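Local structure of deacylase (Burkholderia multivorans, 5THW) at residues A[113-118]-A[401-406]; A[377-382]-A[390-395]. The protein probably hydrolyses N-carbamoyl amino acids as a two-zinc, dimeric amidase of the peptidase M20 family. All coordinates share one frame; numbering follows the deposited sequence.

Contact 1: residues A[113-118]-A[401-406]. With ZN (zinc ion), chain F; ZN (zinc ion), chain E; URP (N-(aminocarbonyl)-beta-alanine), chain G.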
ATOM      1  N   ARG A 113     -18.910   2.006 -19.305  1.00 40.00           N
ATOM      2  CA  ARG A 113     -19.067   1.656 -20.714  1.00 35.66           C
ATOM      3  C   ARG A 113     -19.247   2.866 -21.623  1.00 36.76           C
ATOM      4  O   ARG A 113     -19.351   2.685 -22.838  1.00 43.26           O
ATOM      5  CB  ARG A 113     -20.255   0.701 -20.884  1.00 35.88           C
ATOM      6  CG  ARG A 113     -20.008  -0.701 -20.336  1.00 39.97           C
ATOM      7  CD  ARG A 113     -21.307  -1.463 -20.114  1.00 38.21           C
ATOM      8  NE  ARG A 113     -22.208  -0.694 -19.262  1.00 41.22           N
ATOM      9  CZ  ARG A 113     -23.474  -0.417 -19.556  1.00 40.03           C
ATOM     10  NH1 ARG A 113     -24.018  -0.878 -20.680  1.00 37.12           N
ATOM     11  NH2 ARG A 113     -24.199   0.311 -18.714  1.00 33.35           N
ATOM     12  N   PHE A 114     -19.305   4.085 -21.077  1.00 40.65           N
ATOM     13  CA  PHE A 114     -19.589   5.274 -21.869  1.00 36.22           C
ATOM     14  C   PHE A 114     -18.540   6.372 -21.762  1.00 39.77           C
ATOM     15  O   PHE A 114     -18.421   7.175 -22.693  1.00 40.70           O
ATOM     16  CB  PHE A 114     -20.964   5.840 -21.474  1.00 40.78           C
ATOM     17  CG  PHE A 114     -22.079   4.846 -21.654  1.00 43.59           C
ATOM     18  CD1 PHE A 114     -22.724   4.721 -22.878  1.00 45.02           C
ATOM     19  CD2 PHE A 114     -22.424   3.981 -20.631  1.00 39.30           C
ATOM     20  CE1 PHE A 114     -23.724   3.784 -23.060  1.00 44.44           C
ATOM     21  CE2 PHE A 114     -23.424   3.040 -20.808  1.00 44.56           C
ATOM     22  CZ  PHE A 114     -24.075   2.942 -22.022  1.00 40.63           C
ATOM     23  N   ASP A 115     -17.758   6.409 -20.688  1.00 41.67           N
ATOM     24  CA  ASP A 115     -16.709   7.409 -20.538  1.00 35.97           C
ATOM     25  C   ASP A 115     -15.709   7.292 -21.693  1.00 36.54           C
ATOM     26  O   ASP A 115     -15.081   6.246 -21.881  1.00 43.39           O
ATOM     27  CB  ASP A 115     -16.025   7.197 -19.183  1.00 35.39           C
ATOM     28  CG  ASP A 115     -14.994   8.266 -18.842  1.00 37.12           C
ATOM     29  OD1 ASP A 115     -14.781   9.210 -19.630  1.00 32.89           O
ATOM     30  OD2 ASP A 115     -14.377   8.137 -17.762  1.00 44.37           O
ATOM     31  N   GLY A 116     -15.569   8.367 -22.470  1.00 33.88           N
ATOM     32  CA  GLY A 116     -14.631   8.400 -23.579  1.00 31.73           C
ATOM     33  C   GLY A 116     -15.075   7.709 -24.860  1.00 41.51           C
ATOM     34  O   GLY A 116     -15.116   8.326 -25.929  1.00 41.84           O
ATOM     35  N   ILE A 117     -15.409   6.422 -24.767  1.00 27.15           N
ATOM     36  CA  ILE A 117     -15.722   5.632 -25.952  1.00 28.93           C
ATOM     37  C   ILE A 117     -16.945   6.185 -26.675  1.00 33.54           C
ATOM     38  O   ILE A 117     -17.050   6.077 -27.903  1.00 36.33           O
ATOM     39  CB  ILE A 117     -15.920   4.162 -25.535  1.00 37.07           C
ATOM     40  CG1 ILE A 117     -16.156   3.263 -26.751  1.00 33.19           C
ATOM     41  CG2 ILE A 117     -17.026   4.044 -24.480  1.00 35.23           C
ATOM     42  CD1 ILE A 117     -14.967   3.226 -27.715  1.00 37.94           C
ATOM     43  N   TYR A 118     -17.870   6.806 -25.937  1.00 32.37           N
ATOM     44  CA  TYR A 118     -19.060   7.396 -26.549  1.00 32.47           C
ATOM     45  C   TYR A 118     -18.686   8.490 -27.544  1.00 31.71           C
ATOM     46  O   TYR A 118     -19.262   8.570 -28.635  1.00 33.40           O
ATOM     47  CB  TYR A 118     -19.978   7.937 -25.446  1.00 37.01           C
ATOM     48  CG  TYR A 118     -21.206   8.697 -25.898  1.00 41.52           C
ATOM     49  CD1 TYR A 118     -21.590   9.870 -25.253  1.00 46.81           C
ATOM     50  CD2 TYR A 118     -21.988   8.245 -26.957  1.00 42.83           C
ATOM     51  CE1 TYR A 118     -22.719  10.574 -25.650  1.00 44.77           C
ATOM     52  CE2 TYR A 118     -23.117   8.943 -27.363  1.00 42.37           C
ATOM     53  CZ  TYR A 118     -23.478  10.105 -26.705  1.00 44.06           C
ATOM     54  OH  TYR A 118     -24.596  10.802 -27.100  1.00 46.36           O
ATOM     55  N   ILE A 401     -23.131   9.241 -11.933  1.00 43.37           N
ATOM     56  CA  ILE A 401     -21.920   8.537 -11.531  1.00 47.20           C
ATOM     57  C   ILE A 401     -21.082   8.163 -12.753  1.00 45.57           C
ATOM     58  O   ILE A 401     -21.602   7.685 -13.772  1.00 37.29           O
ATOM     59  CB  ILE A 401     -22.258   7.311 -10.658  1.00 45.91           C
ATOM     60  CG1 ILE A 401     -20.972   6.711 -10.094  1.00 50.95           C
ATOM     61  CG2 ILE A 401     -23.077   6.285 -11.422  1.00 51.30           C
ATOM     62  CD1 ILE A 401     -21.140   6.085  -8.735  1.00 49.32           C
ATOM     63  N   SER A 402     -19.775   8.396 -12.647  1.00 41.50           N
ATOM     64  CA  SER A 402     -18.781   7.960 -13.620  1.00 33.32           C
ATOM     65  C   SER A 402     -17.549   7.505 -12.848  1.00 32.27           C
ATOM     66  O   SER A 402     -17.424   7.744 -11.640  1.00 37.87           O
ATOM     67  CB  SER A 402     -18.417   9.070 -14.617  1.00 39.72           C
ATOM     68  OG  SER A 402     -17.549   8.593 -15.640  1.00 40.90           O
ATOM     69  N   HIS A 403     -16.632   6.842 -13.556  1.00 26.60           N
ATOM     70  CA  HIS A 403     -15.502   6.145 -12.926  1.00 32.28           C
ATOM     71  C   HIS A 403     -15.991   5.112 -11.915  1.00 32.50           C
ATOM     72  O   HIS A 403     -15.338   4.838 -10.906  1.00 34.21           O
ATOM     73  CB  HIS A 403     -14.504   7.115 -12.289  1.00 34.09           C
ATOM     74  CG  HIS A 403     -13.684   7.863 -13.294  1.00 38.30           C
ATOM     75  ND1 HIS A 403     -12.746   8.811 -12.943  1.00 34.35           N
ATOM     76  CD2 HIS A 403     -13.665   7.798 -14.648  1.00 33.99           C
ATOM     77  CE1 HIS A 403     -12.179   9.291 -14.036  1.00 36.97           C
ATOM     78  NE2 HIS A 403     -12.725   8.698 -15.084  1.00 41.42           N
ATOM     79  N   ASN A 404     -17.158   4.548 -12.211  1.00 35.75           N
ATOM     80  CA  ASN A 404     -17.744   3.418 -11.515  1.00 29.45           C
ATOM     81  C   ASN A 404     -18.321   2.520 -12.598  1.00 39.93           C
ATOM     82  O   ASN A 404     -18.787   3.002 -13.637  1.00 32.74           O
ATOM     83  CB  ASN A 404     -18.851   3.831 -10.531  1.00 27.50           C
ATOM     84  CG  ASN A 404     -19.228   2.706  -9.557  1.00 42.82           C
ATOM     85  OD1 ASN A 404     -19.807   1.688  -9.952  1.00 41.28           O
ATOM     86  ND2 ASN A 404     -18.907   2.897  -8.270  1.00 33.58           N
ATOM     87  N   GLU A 405     -18.257   1.208 -12.363  1.00 40.38           N
ATOM     88  CA  GLU A 405     -18.695   0.247 -13.368  1.00 39.89           C
ATOM     89  C   GLU A 405     -20.202   0.303 -13.636  1.00 42.10           C
ATOM     90  O   GLU A 405     -20.646  -0.210 -14.670  1.00 43.66           O
ATOM     91  CB  GLU A 405     -18.240  -1.154 -12.961  1.00 43.99           C
ATOM     92  CG  GLU A 405     -16.720  -1.313 -13.081  1.00 48.52           C
ATOM     93  CD  GLU A 405     -16.136  -2.369 -12.151  1.00 54.26           C
ATOM     94  OE1 GLU A 405     -16.450  -3.567 -12.333  1.00 51.99           O
ATOM     95  OE2 GLU A 405     -15.358  -1.999 -11.238  1.00 52.11           O
ATOM     96  N   VAL A 406     -20.998   0.914 -12.748  1.00 42.03           N
ATOM     97  CA  VAL A 406     -22.443   1.001 -12.957  1.00 34.21           C
ATOM     98  C   VAL A 406     -22.798   2.255 -13.749  1.00 40.59           C
ATOM     99  O   VAL A 406     -23.977   2.601 -13.876  1.00 49.15           O
ATOM    100  CB  VAL A 406     -23.223   0.987 -11.626  1.00 35.88           C
ATOM    101  CG1 VAL A 406     -22.886  -0.251 -10.810  1.00 39.96           C
ATOM    102  CG2 VAL A 406     -22.981   2.278 -10.832  1.00 30.33           C
TER
HETATM  103 ZN    ZN F 502     -12.710   9.129 -17.174  0.79 35.26          ZN
HETATM  104 ZN    ZN E 501     -13.500  11.065 -20.560  0.68 56.36          ZN
HETATM  105  O2  URP G 503     -13.019  11.367 -16.881  1.00 47.16           O
HETATM  106  C2  URP G 503     -12.306  11.702 -17.808  1.00 43.79           C
HETATM  107  N3  URP G 503     -12.318  11.035 -18.955  1.00 52.74           N
HETATM  108  N1  URP G 503     -11.476  12.729 -17.699  1.00 47.69           N
HETATM  109  C6  URP G 503     -10.106  12.532 -17.256  1.00 48.67           C
HETATM  110  C5  URP G 503      -9.472  13.822 -16.754  1.00 42.26           C
HETATM  111  C4  URP G 503     -10.150  14.178 -15.456  1.00 53.81           C
HETATM  112  O42 URP G 503     -10.929  15.158 -15.436  1.00 61.69           O
HETATM  113  O41 URP G 503      -9.908  13.476 -14.449  1.00 49.55           O
HETATM  114  O   HOH W   1     -20.796   1.130 -17.221  1.00 37.12           O
HETATM  115  O   HOH W   2     -15.940   5.705 -16.328  1.00 36.20           O
HETATM  116  O   HOH W   3     -12.526  12.903 -21.556  1.00 28.78           O
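Asp115 and His403 meet through their first torsions: Asp115 holds CG trans to its backbone N (chi1 -174°), whereas His403 turns its ring to lie beside its own backbone N (chi1 -73°), which brings NE2 back toward the aspartate although its CB points away. The result is the co-catalytic dizinc centre of the M20 family, in which one carboxylate bridges two metals. Asp115 OD2 binds one zinc ion at 2.0 Å, and His403 NE2 reaches the same ion at 2.1 Å; Asp115 OD1 binds the second zinc ion at 2.4 Å. Carboxylate and imidazole planes lie 31° apart, and OD2 sits at the edge of the ring, 3.2 Å from NE2, a closeness imposed by the shared metal rather than by a hydrogen bond. Glu150 completes the protein ligands of the His403 zinc; His104 and His211 complete those of the other. His403 ND1 is hydrogen-bonded to Asn296 O of the second subunit, whose His247 stacks on the ring; together they should hold its orientation. Two waters tie the loops together: one accepts from His403 N and lies 3.2 Å from Asp115 OD2, to which it can donate, while another accepts hydrogen bonds from Arg113 N and NE and donates one to Glu405 O. The ligand's carbamoyl group spans both metals, its O2 2.3 Å from the zinc of His403 and its N3 2.0 Å from the other.

Contact 2: residues A[377-382]-A[390-395]. With URP (N-(aminocarbonyl)-beta-alanine), chain G.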
ATOM      1  N   ALA A 377     -14.931  17.559 -15.497  1.00 36.31           N
ATOM      2  CA  ALA A 377     -13.753  16.764 -15.791  1.00 44.15           C
ATOM      3  C   ALA A 377     -12.975  17.410 -16.923  1.00 49.54           C
ATOM      4  O   ALA A 377     -13.478  18.279 -17.643  1.00 42.98           O
ATOM      5  CB  ALA A 377     -14.119  15.321 -16.175  1.00 38.04           C
ATOM      6  N   GLY A 378     -11.727  16.980 -17.059  1.00 41.40           N
ATOM      7  CA  GLY A 378     -10.900  17.423 -18.153  1.00 35.55           C
ATOM      8  C   GLY A 378     -11.131  16.519 -19.349  1.00 48.46           C
ATOM      9  O   GLY A 378     -11.372  15.321 -19.206  1.00 56.31           O
ATOM     10  N   HIS A 379     -11.067  17.111 -20.533  1.00 42.62           N
ATOM     11  CA  HIS A 379     -11.243  16.345 -21.748  1.00 38.51           C
ATOM     12  C   HIS A 379     -10.193  16.821 -22.734  1.00 39.56           C
ATOM     13  O   HIS A 379      -9.618  17.902 -22.582  1.00 38.99           O
ATOM     14  CB  HIS A 379     -12.665  16.503 -22.310  1.00 41.38           C
ATOM     15  CG  HIS A 379     -13.739  16.228 -21.299  1.00 45.58           C
ATOM     16  ND1 HIS A 379     -14.062  14.955 -20.879  1.00 42.17           N
ATOM     17  CD2 HIS A 379     -14.567  17.066 -20.631  1.00 43.43           C
ATOM     18  CE1 HIS A 379     -15.036  15.022 -19.987  1.00 42.73           C
ATOM     19  NE2 HIS A 379     -15.363  16.292 -19.823  1.00 42.76           N
ATOM     20  N   ASP A 380      -9.930  15.982 -23.736  1.00 34.02           N
ATOM     21  CA  ASP A 380      -9.007  16.363 -24.798  1.00 31.95           C
ATOM     22  C   ASP A 380      -9.436  17.660 -25.478  1.00 38.35           C
ATOM     23  O   ASP A 380      -8.592  18.399 -25.998  1.00 44.81           O
ATOM     24  CB  ASP A 380      -8.890  15.211 -25.787  1.00 36.62           C
ATOM     25  CG  ASP A 380      -8.376  13.930 -25.125  1.00 51.19           C
ATOM     26  OD1 ASP A 380      -7.235  13.931 -24.601  1.00 52.92           O
ATOM     27  OD2 ASP A 380      -9.126  12.927 -25.103  1.00 52.95           O
ATOM     28  N   ALA A 381     -10.741  17.954 -25.481  1.00 41.23           N
ATOM     29  CA  ALA A 381     -11.229  19.223 -26.010  1.00 42.82           C
ATOM     30  C   ALA A 381     -10.673  20.413 -25.235  1.00 50.08           C
ATOM     31  O   ALA A 381     -10.586  21.520 -25.781  1.00 57.28           O
ATOM     32  CB  ALA A 381     -12.755  19.247 -25.990  1.00 44.83           C
ATOM     33  N   CYS A 382     -10.309  20.218 -23.961  1.00 45.29           N
ATOM     34  CA  CYS A 382      -9.765  21.324 -23.174  1.00 41.51           C
ATOM     35  C   CYS A 382      -8.417  21.787 -23.720  1.00 42.10           C
ATOM     36  O   CYS A 382      -8.114  22.985 -23.698  1.00 48.01           O
ATOM     37  CB  CYS A 382      -9.642  20.927 -21.703  1.00 40.53           C
ATOM     38  SG  CYS A 382     -11.211  20.542 -20.876  1.00 49.97           S
ATOM     39  N   THR A 390     -13.337  25.345 -30.377  1.00 66.00           N
ATOM     40  CA  THR A 390     -13.748  24.088 -29.768  1.00 61.56           C
ATOM     41  C   THR A 390     -14.870  24.307 -28.763  1.00 59.92           C
ATOM     42  O   THR A 390     -14.911  25.323 -28.066  1.00 61.56           O
ATOM     43  CB  THR A 390     -12.558  23.418 -29.060  1.00 56.72           C
ATOM     44  OG1 THR A 390     -11.424  23.423 -29.934  1.00 53.98           O
ATOM     45  CG2 THR A 390     -12.889  21.989 -28.661  1.00 49.31           C
ATOM     46  N   SER A 391     -15.762  23.319 -28.679  1.00 58.03           N
ATOM     47  CA  SER A 391     -16.740  23.210 -27.605  1.00 56.25           C
ATOM     48  C   SER A 391     -17.127  21.740 -27.467  1.00 52.07           C
ATOM     49  O   SER A 391     -16.590  20.871 -28.157  1.00 48.79           O
ATOM     50  CB  SER A 391     -17.963  24.097 -27.865  1.00 55.30           C
ATOM     51  OG  SER A 391     -18.868  23.465 -28.748  1.00 57.16           O
ATOM     52  N   MET A 392     -18.042  21.454 -26.544  1.00 56.30           N
ATOM     53  CA  MET A 392     -18.440  20.082 -26.251  1.00 46.93           C
ATOM     54  C   MET A 392     -19.954  19.944 -26.149  1.00 44.10           C
ATOM     55  O   MET A 392     -20.688  20.917 -25.958  1.00 54.62           O
ATOM     56  CB  MET A 392     -17.786  19.572 -24.965  1.00 51.14           C
ATOM     57  CG  MET A 392     -16.270  19.542 -25.022  1.00 53.29           C
ATOM     58  SD  MET A 392     -15.588  18.771 -23.552  1.00 50.82           S
ATOM     59  CE  MET A 392     -16.217  17.102 -23.744  1.00 41.48           C
ATOM     60  N   VAL A 393     -20.405  18.700 -26.289  1.00 38.66           N
ATOM     61  CA  VAL A 393     -21.800  18.302 -26.128  1.00 38.00           C
ATOM     62  C   VAL A 393     -21.868  17.289 -24.997  1.00 39.09           C
ATOM     63  O   VAL A 393     -21.097  16.320 -24.977  1.00 36.93           O
ATOM     64  CB  VAL A 393     -22.378  17.695 -27.423  1.00 39.57           C
ATOM     65  CG1 VAL A 393     -23.826  17.315 -27.224  1.00 42.53           C
ATOM     66  CG2 VAL A 393     -22.256  18.674 -28.576  1.00 49.03           C
ATOM     67  N   PHE A 394     -22.776  17.517 -24.052  1.00 37.62           N
ATOM     68  CA  PHE A 394     -22.986  16.621 -22.922  1.00 34.31           C
ATOM     69  C   PHE A 394     -24.345  15.943 -23.024  1.00 37.83           C
ATOM     70  O   PHE A 394     -25.325  16.549 -23.467  1.00 43.63           O
ATOM     71  CB  PHE A 394     -22.917  17.354 -21.578  1.00 44.80           C
ATOM     72  CG  PHE A 394     -21.548  17.417 -20.969  1.00 44.79           C
ATOM     73  CD1 PHE A 394     -20.449  16.908 -21.627  1.00 45.96           C
ATOM     74  CD2 PHE A 394     -21.374  17.968 -19.707  1.00 48.14           C
ATOM     75  CE1 PHE A 394     -19.193  16.973 -21.044  1.00 37.56           C
ATOM     76  CE2 PHE A 394     -20.127  18.027 -19.121  1.00 41.02           C
ATOM     77  CZ  PHE A 394     -19.038  17.529 -19.788  1.00 31.60           C
ATOM     78  N   VAL A 395     -24.385  14.687 -22.606  1.00 38.43           N
ATOM     79  CA  VAL A 395     -25.629  13.972 -22.336  1.00 37.94           C
ATOM     80  C   VAL A 395     -25.586  13.558 -20.874  1.00 47.75           C
ATOM     81  O   VAL A 395     -24.499  13.484 -20.268  1.00 48.07           O
ATOM     82  CB  VAL A 395     -25.811  12.760 -23.281  1.00 42.82           C
ATOM     83  CG1 VAL A 395     -25.691  13.192 -24.736  1.00 39.58           C
ATOM     84  CG2 VAL A 395     -24.792  11.668 -22.964  1.00 33.74           C
TER
HETATM   85  O2  URP G 503     -13.019  11.367 -16.881  1.00 47.16           O
HETATM   86  C2  URP G 503     -12.306  11.702 -17.808  1.00 43.79           C
HETATM   87  N3  URP G 503     -12.318  11.035 -18.955  1.00 52.74           N
HETATM   88  N1  URP G 503     -11.476  12.729 -17.699  1.00 47.69           N
HETATM   89  C6  URP G 503     -10.106  12.532 -17.256  1.00 48.67           C
HETATM   90  C5  URP G 503      -9.472  13.822 -16.754  1.00 42.26           C
HETATM   91  C4  URP G 503     -10.150  14.178 -15.456  1.00 53.81           C
HETATM   92  O42 URP G 503     -10.929  15.158 -15.436  1.00 61.69           O
HETATM   93  O41 URP G 503      -9.908  13.476 -14.449  1.00 49.55           O
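Residues 377-382 run from an extended loop into the first turn of helix 380-384, whose start packs against strand 390-395, the nearest backbone approach being Ala381 to Thr390, with CA atoms 6.6 Å apart. No hydrogen bond joins the two segments; the side chains of His379, Ala381, Thr390, Met392 and Phe394 make this helix-on-strand contact in the M20 catalytic domain. Met392 bends at its last torsion (chi3 65°) and thereby lays its methyl over one face of the His379 imidazole, a CH-pi contact with CE 3.8 Å from the ring centroid, while SD approaches the same ring obliquely. The carbonyl carbon of Ala377 lies over the opposite face, near its rim. The side chain of Phe394 approaches from the opposite direction to His379, with His379 NE2 near the plane of the phenyl ring at its edge, 3.9 Å from CZ; relative to the imidazole, CZ lies obliquely. Ala381 CB rests 3.7 Å from Met392 CG and also meets the methyl CG2 of Thr390. The backbone N of His379 donates to Cys382 SG. Gly378 faces the ligand with two backbone groups: its N donates to carboxylate O42 at 2.6 Å, nearly straight at 171°, and its O accepts from N1 of the ureido group. Because both bonds use backbone atoms, they depend on the path of the chain at 377-379, whereas contacts across to strand 390-395 are apolar and aromatic.

Contact 1 and contact 2 illustrate how an active site is assembled from distant parts of one chain. Their centres lie about 15 Å apart within the catalytic domain. Residues 113-118 lead into helix 117-132; far later come 377-382, strand 390-395 and finally the loop 401-406 that precedes helix 411-429, so contact 2 falls between the two halves of contact 1. Strand 390-395 pairs in parallel with strand 206-212, which carries the zinc ligand His211. Tyr118 OH, hydrogen-bonded to Ile414 O, packs on Val395 CG1 at 3.5 Å. The zinc ions of contact 1 hold ligand O2 and N3, while Gly378 bonds both N1 and the carboxylate; further bonds come from the same chain and the second subunit.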